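Local coordinates for nucleotidyl transferase AbiEii/AbiGii toxin family protein (Mycobacterium tuberculosis, PDB 6Y56), which is the nucleotidyltransferase toxin MenT4 of a toxin-antitoxin system and probably acts by adding nucleotides to an RNA acceptor such as tRNA, at residues E224-A229 against A261-L266; A22-A27 against W108-R113; D238-G241 against P246-M249; Q37-Q40 against R45-F48; R131-P136 against V204-G209. All coordinates share one frame; numbering follows the deposited sequence.

Overall arrangement
The five contacts are spread over a single chain; contacts 1 and 2 lie on opposite sides of its centre, their centres 36 Å apart. Contacts 2 and 4 share helix 19-38 and reach the same mixed sheet. Their centres are 19 Å apart. Contact 5 ties the loop after strand 125-129 to helix 196-212, and it touches contact 4 where Val47 CG1 lies 3.6 Å from Leu133 CD1. It also touches contact 1, through Leu266 CD2 and Val204 CG2 at 3.7 Å. Contact 3 touches none of the others; its nearest atoms are about 10 Å from those of contacts 1 and 2. Contact 4 leads into helix 50-59, a strand-to-helix junction that in nucleotidyltransferases generally lies at the active site.

Contact 1 of 5, residues E224-A229 against A261-L266; sequences EDVLAA and AFLTDL
Val226 and Leu263 form the buried side of a small contact between two short helical turns, helix 224-227 and the 3-10 turn that follows helix 249-259. Both belong to the helical C-terminal half of the toxin. Val226 CG1 meets Leu263 CD1 at 4.2 Å, and the two side chains cross at about a right angle. Val226 holds CG1 opposite its backbone N (chi1 169°), which sends that methyl to the leucine. Trp203 of helix 196-212 touches both residues. Tyr174 touches Val226 and Leu171 touches Leu263, so helix 163-174 closes this side as well.

The other side is more open to solvent. Here Leu227, itself partly exposed, gives the largest share of the buried surface, but its partner is mainly backbone. The contact has no hydrogen bond across it, and Ala261 and Thr264 are both exposed. Thr264 comes in only at the margin, its CB 4.5 Å from Leu227 CD1. The 3-10 turn is held by its own bond, Thr264 N to Ala261 O at 2.9 Å. Leu227 CD1 lies over this turn, 4.0 Å from Ala261 CA and 4.1 Å from Ala261 O.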
# COMPACT_ATOMS: atom_id res chain seq x y z
N GLU A 224 11.38 14.08 -14.54
CA GLU A 224 12.40 14.33 -13.53
C GLU A 224 11.84 14.34 -12.12
O GLU A 224 12.61 14.18 -11.17
CB GLU A 224 13.09 15.67 -13.80
CG GLU A 224 13.93 15.70 -15.06
CD GLU A 224 13.12 15.95 -16.31
OE1 GLU A 224 11.90 16.24 -16.20
OE2 GLU A 224 13.70 15.84 -17.42
N ASP A 225 10.53 14.55 -11.95
CA ASP A 225 9.93 14.44 -10.62
C ASP A 225 10.26 13.11 -9.97
O ASP A 225 10.36 13.02 -8.74
CB ASP A 225 8.41 14.58 -10.70
CG ASP A 225 7.94 15.91 -11.28
OD1 ASP A 225 8.74 16.86 -11.40
OD2 ASP A 225 6.74 16.02 -11.61
N VAL A 226 10.41 12.06 -10.77
CA VAL A 226 10.77 10.73 -10.28
C VAL A 226 12.23 10.40 -10.55
O VAL A 226 12.89 9.77 -9.72
CB VAL A 226 9.83 9.66 -10.88
CG1 VAL A 226 10.34 8.26 -10.60
CG2 VAL A 226 8.42 9.83 -10.35
N LEU A 227 12.74 10.81 -11.71
CA LEU A 227 14.02 10.30 -12.20
C LEU A 227 15.22 11.19 -11.87
O LEU A 227 16.35 10.78 -12.13
CB LEU A 227 13.97 10.07 -13.71
CG LEU A 227 13.03 8.95 -14.15
CD1 LEU A 227 13.21 8.69 -15.63
CD2 LEU A 227 13.26 7.69 -13.34
N ALA A 228 15.01 12.38 -11.31
CA ALA A 228 16.16 13.15 -10.87
C ALA A 228 16.84 12.44 -9.71
O ALA A 228 16.19 11.76 -8.90
CB ALA A 228 15.73 14.55 -10.43
N ALA A 229 18.15 12.57 -9.64
CA ALA A 229 18.89 11.94 -8.56
C ALA A 229 18.43 12.52 -7.23
O ALA A 229 18.34 13.74 -7.06
CB ALA A 229 20.39 12.17 -8.74
N ALA A 261 13.88 4.20 -15.75
CA ALA A 261 14.21 5.05 -16.89
C ALA A 261 13.14 5.01 -17.98
O ALA A 261 12.94 6.01 -18.68
CB ALA A 261 15.57 4.63 -17.46
N PHE A 262 12.45 3.87 -18.14
CA PHE A 262 11.42 3.75 -19.17
C PHE A 262 10.30 4.76 -19.02
O PHE A 262 9.57 5.01 -19.99
CB PHE A 262 10.84 2.32 -19.21
CG PHE A 262 10.00 1.95 -18.00
CD1 PHE A 262 8.64 2.22 -17.97
CD2 PHE A 262 10.59 1.35 -16.91
CE1 PHE A 262 7.88 1.89 -16.86
CE2 PHE A 262 9.84 1.01 -15.80
CZ PHE A 262 8.48 1.29 -15.77
N LEU A 263 10.13 5.36 -17.84
CA LEU A 263 9.10 6.37 -17.68
C LEU A 263 9.36 7.59 -18.55
O LEU A 263 8.44 8.36 -18.80
CB LEU A 263 8.99 6.81 -16.21
CG LEU A 263 8.54 5.72 -15.24
CD1 LEU A 263 8.67 6.26 -13.84
CD2 LEU A 263 7.11 5.28 -15.53
N THR A 264 10.60 7.77 -19.01
CA THR A 264 10.91 8.90 -19.88
C THR A 264 10.26 8.76 -21.25
O THR A 264 10.04 9.78 -21.92
CB THR A 264 12.43 9.06 -20.01
OG1 THR A 264 12.72 10.40 -20.39
CG2 THR A 264 13.00 8.10 -21.02
N ASP A 265 9.94 7.54 -21.67
CA ASP A 265 9.43 7.30 -23.01
C ASP A 265 7.92 7.53 -23.10
O ASP A 265 7.19 6.71 -23.66
CB ASP A 265 9.83 5.91 -23.50
CG ASP A 265 11.34 5.72 -23.54
OD1 ASP A 265 12.05 6.70 -23.83
OD2 ASP A 265 11.81 4.59 -23.27
N LEU A 266 7.47 8.66 -22.57
CA LEU A 266 6.07 9.04 -22.68
C LEU A 266 5.69 9.20 -24.15
O LEU A 266 6.43 9.81 -24.93
CB LEU A 266 5.85 10.37 -21.97
CG LEU A 266 6.17 10.43 -20.48
CD1 LEU A 266 6.00 11.84 -19.97
CD2 LEU A 266 5.27 9.48 -19.70

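Contact 2 of 5, residues A22-A27 against W108-R113; sequences ALLDVA and WQLRVR
Ala27 and Val112 make the shortest apolar contact here. Ala27 CB lies 3.8 Å from Val112 CG2, and 4.1 Å from Val112 CG1. Both valine methyls therefore take part. With chi1 at -44°, CG2 sits between the backbone N and the carbonyl carbon, and this turns the fork of the valine to the alanine methyl.

Leu24 supplies the second apolar group. One methyl does all the touching: CD1 is 4.2 Å from Val112 CG1 and 4.4 Å from Leu110 CD2. The leucine and Val112 cross at about a right angle. CG of Leu24 lies opposite its backbone N (chi1 176°), and the branch end comes nearer to the strand than its CB bond alone would suggest. Ala124 and Phe94 add cover, the first on Leu24 and the second on Ala27.

Helix 19-38 thus packs on one face of the mixed sheet of the nucleotidyltransferase fold. The axis of segment 22-27 passes 9.4 Å from that of strand segment 108-113, and their directions are 97° apart. Leu110 and Val112, two residues apart on the strand, both point to the helix. Arg111 and Arg113 point away from it.

Polar bonds lie outside this apolar interface. The strand is paired through its backbone with strand 94-100 on one side and with Ala124 and Val126, at strand 125-129, on the other. Arg113 NH2 forms a salt bridge with Glu95. Asp25 takes no part in the contact; its two carboxylate oxygens form salt bridges with Lys56 and Arg55 of helix 50-59.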
# COMPACT_ATOMS: atom_id res chain seq x y z
N ALA A 22 6.33 -6.45 14.33
CA ALA A 22 5.96 -7.84 14.11
C ALA A 22 4.62 -8.16 14.76
O ALA A 22 3.81 -8.90 14.19
CB ALA A 22 7.05 -8.78 14.62
N LEU A 23 4.38 -7.62 15.96
CA LEU A 23 3.09 -7.83 16.61
C LEU A 23 1.97 -7.19 15.81
O LEU A 23 0.88 -7.77 15.68
CB LEU A 23 3.13 -7.29 18.04
CG LEU A 23 1.90 -7.53 18.91
CD1 LEU A 23 1.53 -8.98 18.94
CD2 LEU A 23 2.13 -7.01 20.33
N LEU A 24 2.21 -6.00 15.26
CA LEU A 24 1.22 -5.36 14.41
C LEU A 24 0.99 -6.16 13.14
O LEU A 24 -0.16 -6.30 12.69
CB LEU A 24 1.68 -3.95 14.06
CG LEU A 24 0.76 -3.22 13.07
CD1 LEU A 24 -0.65 -3.00 13.62
CD2 LEU A 24 1.42 -1.90 12.71
N ASP A 25 2.05 -6.70 12.54
CA ASP A 25 1.92 -7.54 11.36
C ASP A 25 0.97 -8.70 11.63
O ASP A 25 0.06 -9.00 10.83
CB ASP A 25 3.31 -8.05 10.94
CG ASP A 25 3.29 -8.87 9.66
OD1 ASP A 25 3.01 -8.29 8.60
OD2 ASP A 25 3.55 -10.10 9.71
N VAL A 26 1.14 -9.36 12.78
CA VAL A 26 0.26 -10.46 13.16
C VAL A 26 -1.16 -9.95 13.37
O VAL A 26 -2.13 -10.58 12.92
CB VAL A 26 0.80 -11.17 14.41
CG1 VAL A 26 -0.20 -12.17 14.94
CG2 VAL A 26 2.13 -11.84 14.11
N ALA A 27 -1.31 -8.82 14.07
CA ALA A 27 -2.64 -8.26 14.32
C ALA A 27 -3.35 -7.94 13.01
O ALA A 27 -4.56 -8.20 12.88
CB ALA A 27 -2.52 -7.01 15.19
N TRP A 108 -8.00 6.65 9.33
CA TRP A 108 -8.19 6.21 10.70
C TRP A 108 -6.86 5.82 11.30
O TRP A 108 -5.99 5.26 10.61
CB TRP A 108 -9.14 5.00 10.76
CG TRP A 108 -10.47 5.30 10.16
CD1 TRP A 108 -10.77 5.39 8.83
CD2 TRP A 108 -11.67 5.63 10.86
NE1 TRP A 108 -12.09 5.74 8.66
CE2 TRP A 108 -12.66 5.89 9.90
CE3 TRP A 108 -12.01 5.72 12.22
CZ2 TRP A 108 -13.97 6.23 10.25
CZ3 TRP A 108 -13.30 6.05 12.56
CH2 TRP A 108 -14.26 6.31 11.58
N GLN A 109 -6.68 6.10 12.58
CA GLN A 109 -5.58 5.53 13.33
C GLN A 109 -6.05 4.19 13.90
O GLN A 109 -7.12 4.12 14.51
CB GLN A 109 -5.17 6.46 14.47
CG GLN A 109 -4.08 5.84 15.33
CD GLN A 109 -3.35 6.83 16.21
OE1 GLN A 109 -3.81 7.96 16.42
NE2 GLN A 109 -2.21 6.41 16.74
N LEU A 110 -5.24 3.16 13.71
CA LEU A 110 -5.55 1.82 14.21
C LEU A 110 -4.77 1.56 15.49
O LEU A 110 -3.57 1.78 15.55
CB LEU A 110 -5.16 0.78 13.16
CG LEU A 110 -5.37 -0.69 13.56
CD1 LEU A 110 -6.84 -1.00 13.65
CD2 LEU A 110 -4.70 -1.57 12.54
N ARG A 111 -5.47 1.06 16.50
CA ARG A 111 -4.82 0.61 17.72
C ARG A 111 -5.16 -0.85 17.93
O ARG A 111 -6.28 -1.28 17.64
CB ARG A 111 -5.25 1.46 18.91
CG ARG A 111 -4.63 2.86 18.88
CD ARG A 111 -4.90 3.64 20.16
NE ARG A 111 -4.19 4.92 20.19
CZ ARG A 111 -4.68 6.06 19.69
NH1 ARG A 111 -5.87 6.08 19.11
NH2 ARG A 111 -3.96 7.17 19.77
N VAL A 112 -4.18 -1.62 18.36
CA VAL A 112 -4.37 -3.05 18.58
C VAL A 112 -3.82 -3.39 19.95
O VAL A 112 -2.83 -2.80 20.39
CB VAL A 112 -3.75 -3.92 17.46
CG1 VAL A 112 -4.04 -3.35 16.07
CG2 VAL A 112 -2.27 -4.06 17.62
N ARG A 113 -4.47 -4.31 20.64
CA ARG A 113 -4.00 -4.74 21.95
C ARG A 113 -4.22 -6.24 22.09
O ARG A 113 -5.33 -6.73 21.84
CB ARG A 113 -4.73 -4.00 23.07
CG ARG A 113 -4.16 -4.29 24.45
CD ARG A 113 -5.06 -3.70 25.53
NE ARG A 113 -6.47 -3.99 25.26
CZ ARG A 113 -7.05 -5.16 25.53
NH1 ARG A 113 -6.35 -6.14 26.08
NH2 ARG A 113 -8.33 -5.35 25.24

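Contact 3 of 5, residues D238-G241 against P246-M249; sequences DSIG and PVAM
Val247 reaches back to Ile240 and Gly241 across a tight chain reversal, in which the single-turn helix 240-243 is followed by a loop and then helix 249-259. A cis peptide bond precedes Pro246 in that loop and probably helps to turn the chain. The proline itself points away from the helical turn.

The rotamer of Val247 sets which methyl meets which partner. Its chi1 is 180°, with CG1 opposite the backbone N and CG2 opposite the carbonyl carbon. The two methyls therefore reach different partners. CG1 meets Ile240 CG2 at 4.1 Å, while CG2 meets the backbone of Gly241.

Ile240 answers with its short branch. Its CG1 stands opposite the backbone N (chi1 -178°), which leaves CG2 between the N and the carbonyl carbon, on the side of the valine. The two side chains lie oblique to each other. The longer branch bends at CG1 (chi2 70°) and makes no touch with Val247. Ala180 and Tyr184 of helix 180-189 also pack on this isoleucine, which is buried, whereas Val247 is exposed.

Met249 begins helix 249-259. Its three torsions all turn in the same sense and coil the side chain back, and Ala180 and Leu183 lie against it. Helix 180-189 thus packs on both Ile240 and Met249, one from each segment of the reversal.

Val247 CG2 rests on the main chain of Gly241, 3.5 Å from Gly241 CA and 3.9 Å from Gly241 N.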
# COMPACT_ATOMS: atom_id res chain seq x y z
N ASP A 238 10.54 7.75 8.14
CA ASP A 238 9.35 7.12 8.71
C ASP A 238 9.64 5.72 9.26
O ASP A 238 8.99 4.73 8.92
CB ASP A 238 8.19 7.12 7.73
CG ASP A 238 6.86 6.81 8.39
OD1 ASP A 238 6.73 7.03 9.62
OD2 ASP A 238 5.94 6.36 7.68
N SER A 239 10.66 5.64 10.11
CA SER A 239 10.97 4.41 10.85
C SER A 239 11.25 3.22 9.93
O SER A 239 10.99 2.07 10.30
CB SER A 239 9.87 4.06 11.86
OG SER A 239 9.72 5.11 12.81
N ILE A 240 11.80 3.47 8.74
CA ILE A 240 12.10 2.36 7.83
C ILE A 240 13.03 1.35 8.49
O ILE A 240 12.91 0.14 8.26
CB ILE A 240 12.63 2.88 6.47
CG1 ILE A 240 12.89 1.73 5.49
CG2 ILE A 240 13.88 3.73 6.66
CD1 ILE A 240 11.63 1.05 5.00
N GLY A 241 13.95 1.81 9.34
CA GLY A 241 14.88 0.92 10.02
C GLY A 241 14.22 -0.01 11.01
O GLY A 241 14.78 -1.06 11.32
N PRO A 246 18.84 -4.68 6.11
CA PRO A 246 19.46 -3.38 6.36
C PRO A 246 18.72 -2.27 5.62
O PRO A 246 17.94 -2.54 4.71
CB PRO A 246 20.84 -3.54 5.73
CG PRO A 246 20.60 -4.45 4.58
CD PRO A 246 19.51 -5.40 5.02
N VAL A 247 18.94 -1.04 6.05
CA VAL A 247 18.49 0.13 5.31
C VAL A 247 19.62 0.54 4.38
O VAL A 247 20.74 0.81 4.83
CB VAL A 247 18.10 1.27 6.26
CG1 VAL A 247 17.62 2.48 5.47
CG2 VAL A 247 17.01 0.81 7.22
N ALA A 248 19.34 0.55 3.08
CA ALA A 248 20.35 0.81 2.05
C ALA A 248 19.80 1.89 1.12
O ALA A 248 19.54 1.63 -0.06
CB ALA A 248 20.71 -0.46 1.31
N MET A 249 19.62 3.10 1.66
CA MET A 249 18.93 4.15 0.92
C MET A 249 19.59 4.45 -0.42
O MET A 249 18.91 4.59 -1.44
CB MET A 249 18.86 5.41 1.78
CG MET A 249 18.08 5.21 3.06
SD MET A 249 16.34 5.06 2.68
CE MET A 249 15.97 6.78 2.34

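Contact 4 of 5, residues Q37-Q40 against R45-F48; sequences QTVQ and RLVF
Arg45 gives Gln40 an unusually bent hydrogen bond. NH1 lies 2.8 Å from Gln40 O, but the angle at the hydrogen is only 132°. The oxygen is also tilted 31° out of the guanidinium plane. Seen from the acceptor the fit is better, since NH1 lies in the carbonyl plane on a lone pair. The arginine chain is extended from CG to NE and passes along this carbonyl, with CD 3.4 Å from Gln40 O.

Gln40 CB covers one face of the guanidinium, 3.7 Å above its plane and offset toward the rim. Val39 comes in at the edge instead, with CG1 3.6 Å from NH1 of Arg45.

Arg45 and Leu46 together face Gly42 in a classic beta bulge. It lies just before strand 47-49, an outermost strand of the mixed sheet, which runs on into helix 50-59. In this nucleotidyltransferase family such a strand-helix junction probably lies near the active site.

Beside the polar bond the contact is apolar. Val39 CG1 also touches Leu46 CD2, at 3.7 Å, and these side chains cross at about a right angle. Arg45 NH2 has its own partner, a salt bridge to Glu81 of helix 76-86.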
# COMPACT_ATOMS: atom_id res chain seq x y z
N GLN A 37 -14.38 -12.66 6.73
CA GLN A 37 -15.51 -13.45 7.18
C GLN A 37 -16.82 -12.68 7.17
O GLN A 37 -17.88 -13.31 7.27
CB GLN A 37 -15.26 -13.99 8.59
CG GLN A 37 -14.19 -15.09 8.66
CD GLN A 37 -14.70 -16.44 8.17
OE1 GLN A 37 -14.34 -16.90 7.09
NE2 GLN A 37 -15.54 -17.09 8.97
N THR A 38 -16.78 -11.36 7.05
CA THR A 38 -17.95 -10.53 7.31
C THR A 38 -18.32 -9.60 6.16
O THR A 38 -19.51 -9.38 5.92
CB THR A 38 -17.70 -9.67 8.57
OG1 THR A 38 -17.16 -10.48 9.63
CG2 THR A 38 -18.98 -9.02 9.04
N VAL A 39 -17.34 -9.06 5.44
CA VAL A 39 -17.57 -8.02 4.44
C VAL A 39 -17.28 -8.58 3.06
O VAL A 39 -16.32 -9.34 2.87
CB VAL A 39 -16.67 -6.80 4.73
CG1 VAL A 39 -16.79 -5.76 3.64
CG2 VAL A 39 -17.01 -6.20 6.07
N GLN A 40 -18.09 -8.19 2.07
CA GLN A 40 -17.85 -8.62 0.70
C GLN A 40 -16.74 -7.78 0.08
O GLN A 40 -16.85 -6.56 0.00
CB GLN A 40 -19.14 -8.48 -0.11
CG GLN A 40 -19.01 -8.92 -1.57
CD GLN A 40 -18.69 -10.41 -1.70
OE1 GLN A 40 -19.50 -11.26 -1.32
NE2 GLN A 40 -17.51 -10.72 -2.22
N ARG A 45 -15.82 -2.46 -5.10
CA ARG A 45 -16.43 -2.51 -3.78
C ARG A 45 -15.39 -2.35 -2.68
O ARG A 45 -15.43 -1.39 -1.91
CB ARG A 45 -17.25 -3.79 -3.59
CG ARG A 45 -18.06 -3.74 -2.32
CD ARG A 45 -18.93 -4.95 -2.08
NE ARG A 45 -20.01 -4.63 -1.13
CZ ARG A 45 -19.86 -4.50 0.18
NH1 ARG A 45 -18.68 -4.65 0.77
NH2 ARG A 45 -20.92 -4.20 0.93
N LEU A 46 -14.46 -3.30 -2.60
CA LEU A 46 -13.42 -3.25 -1.56
C LEU A 46 -12.25 -4.08 -2.05
O LEU A 46 -12.38 -5.30 -2.21
CB LEU A 46 -13.97 -3.79 -0.25
CG LEU A 46 -13.05 -3.67 0.95
CD1 LEU A 46 -12.79 -2.21 1.33
CD2 LEU A 46 -13.63 -4.45 2.12
N VAL A 47 -11.12 -3.43 -2.31
CA VAL A 47 -9.92 -4.11 -2.80
C VAL A 47 -8.76 -3.72 -1.89
O VAL A 47 -8.58 -2.54 -1.59
CB VAL A 47 -9.61 -3.74 -4.27
CG1 VAL A 47 -8.32 -4.39 -4.73
CG2 VAL A 47 -10.76 -4.19 -5.17
N PHE A 48 -7.98 -4.71 -1.46
CA PHE A 48 -6.81 -4.50 -0.62
C PHE A 48 -5.66 -4.00 -1.49
O PHE A 48 -5.38 -4.58 -2.55
CB PHE A 48 -6.49 -5.85 0.02
CG PHE A 48 -5.40 -5.86 1.06
CD1 PHE A 48 -5.12 -4.75 1.85
CD2 PHE A 48 -4.68 -7.03 1.27
CE1 PHE A 48 -4.12 -4.80 2.82
CE2 PHE A 48 -3.69 -7.09 2.24
CZ PHE A 48 -3.41 -5.98 3.01

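Contact 5 of 5, residues R131-P136 against V204-G209; sequences RPLALP and VLKVWG
Arg131 lays its guanidinium against the backbone of helix 196-212. One face rests on Gly209, whose CA is 3.6 Å above the plane and offset toward the rim. NH2 approaches Gly209 C at 3.3 Å. The glycine has no side chain, and the flat group can come this close to the helix.

The edge does the polar work. NH1 bonds to Lys206 O at 3.1 Å with an angle of 146° at the hydrogen. The donor meets a lone pair in the carbonyl plane, and the oxygen lies 18° out of the guanidinium plane. A water accepts a weak bond from NH1 and donates to Leu205 O. NH2 has stronger partners beyond the two segments, forming salt bridges with Asp210 and Asp214. These bonds would fix the rotation of the group.

Lys206 runs the other way, toward the loop, after a bend at chi2. Its NZ comes 4.0 Å from Leu133 CD2, and the two side chains lie oblique to each other. Glu169 and Glu165 of helix 163-174 form salt bridges with this ammonium. They probably offset the like charge of Arg131, whose NH1 is 5.6 Å from NZ.

Through this bonding of an arginine to a helix carbonyl, the loop leaving strand 125-129 joins the mixed sheet of the nucleotidyltransferase fold to the helical C-terminal half.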
# COMPACT_ATOMS: atom_id res chain seq x y z
N ARG A 131 -11.23 6.93 -5.30
CA ARG A 131 -11.15 6.81 -6.75
C ARG A 131 -11.12 5.34 -7.13
O ARG A 131 -10.34 4.58 -6.57
CB ARG A 131 -9.90 7.51 -7.27
CG ARG A 131 -9.93 7.75 -8.79
CD ARG A 131 -8.64 8.36 -9.32
NE ARG A 131 -8.10 9.37 -8.41
CZ ARG A 131 -6.84 9.78 -8.40
NH1 ARG A 131 -5.95 9.29 -9.27
NH2 ARG A 131 -6.46 10.69 -7.51
N PRO A 132 -11.96 4.91 -8.07
CA PRO A 132 -11.93 3.50 -8.47
C PRO A 132 -10.58 3.08 -9.03
O PRO A 132 -9.89 3.86 -9.70
CB PRO A 132 -13.02 3.41 -9.54
CG PRO A 132 -13.93 4.59 -9.25
CD PRO A 132 -13.03 5.66 -8.74
N LEU A 133 -10.19 1.84 -8.75
CA LEU A 133 -9.02 1.26 -9.39
C LEU A 133 -9.26 1.10 -10.88
O LEU A 133 -10.39 0.94 -11.35
CB LEU A 133 -8.69 -0.10 -8.79
CG LEU A 133 -8.18 -0.03 -7.35
CD1 LEU A 133 -7.98 -1.41 -6.78
CD2 LEU A 133 -6.89 0.78 -7.25
N ALA A 134 -8.17 1.15 -11.64
CA ALA A 134 -8.26 1.08 -13.08
C ALA A 134 -8.32 -0.35 -13.60
O ALA A 134 -8.96 -0.60 -14.62
CB ALA A 134 -7.07 1.79 -13.72
N LEU A 135 -7.68 -1.30 -12.91
CA LEU A 135 -7.53 -2.66 -13.39
C LEU A 135 -8.26 -3.64 -12.48
O LEU A 135 -8.41 -3.38 -11.28
CB LEU A 135 -6.04 -3.05 -13.42
CG LEU A 135 -5.14 -2.22 -14.31
CD1 LEU A 135 -3.73 -2.76 -14.27
CD2 LEU A 135 -5.67 -2.21 -15.74
N PRO A 136 -8.70 -4.78 -13.01
CA PRO A 136 -9.34 -5.78 -12.15
C PRO A 136 -8.37 -6.27 -11.08
O PRO A 136 -7.17 -6.38 -11.31
CB PRO A 136 -9.68 -6.91 -13.13
CG PRO A 136 -9.75 -6.25 -14.46
CD PRO A 136 -8.73 -5.16 -14.43
N VAL A 204 0.82 8.06 -15.42
CA VAL A 204 0.37 9.37 -15.90
C VAL A 204 -1.09 9.60 -15.54
O VAL A 204 -1.47 10.69 -15.11
CB VAL A 204 0.61 9.50 -17.42
CG1 VAL A 204 -0.01 10.79 -17.96
CG2 VAL A 204 2.09 9.44 -17.71
N LEU A 205 -1.94 8.58 -15.72
CA LEU A 205 -3.36 8.73 -15.43
C LEU A 205 -3.61 8.91 -13.94
O LEU A 205 -4.50 9.67 -13.54
CB LEU A 205 -4.15 7.53 -15.97
CG LEU A 205 -4.06 7.33 -17.48
CD1 LEU A 205 -4.73 6.04 -17.92
CD2 LEU A 205 -4.66 8.50 -18.26
N LYS A 206 -2.82 8.23 -13.09
CA LYS A 206 -2.99 8.40 -11.65
C LYS A 206 -2.58 9.80 -11.22
O LYS A 206 -3.29 10.44 -10.43
CB LYS A 206 -2.14 7.38 -10.89
CG LYS A 206 -2.61 5.94 -11.02
CD LYS A 206 -3.77 5.59 -10.09
CE LYS A 206 -4.17 4.13 -10.27
NZ LYS A 206 -5.20 3.74 -9.28
N VAL A 207 -1.45 10.29 -11.73
CA VAL A 207 -1.02 11.64 -11.38
C VAL A 207 -2.03 12.68 -11.86
O VAL A 207 -2.32 13.65 -11.16
CB VAL A 207 0.39 11.92 -11.93
CG1 VAL A 207 0.74 13.40 -11.70
CG2 VAL A 207 1.42 11.02 -11.26
N TRP A 208 -2.59 12.48 -13.06
CA TRP A 208 -3.60 13.42 -13.54
C TRP A 208 -4.74 13.54 -12.53
O TRP A 208 -5.14 14.65 -12.16
CB TRP A 208 -4.15 12.94 -14.89
CG TRP A 208 -5.02 13.97 -15.60
CD1 TRP A 208 -4.65 14.82 -16.59
CD2 TRP A 208 -6.41 14.24 -15.35
NE1 TRP A 208 -5.71 15.61 -16.98
CE2 TRP A 208 -6.81 15.27 -16.23
CE3 TRP A 208 -7.36 13.70 -14.47
CZ2 TRP A 208 -8.11 15.77 -16.25
CZ3 TRP A 208 -8.66 14.21 -14.49
CH2 TRP A 208 -9.01 15.23 -15.38
N GLY A 209 -5.25 12.42 -12.05
CA GLY A 209 -6.31 12.49 -11.06
C GLY A 209 -5.85 13.07 -9.73
O GLY A 209 -6.58 13.85 -9.10
O HOH W 1 -6.82 8.82 -12.11
O HOH W 2 -7.26 5.13 -8.85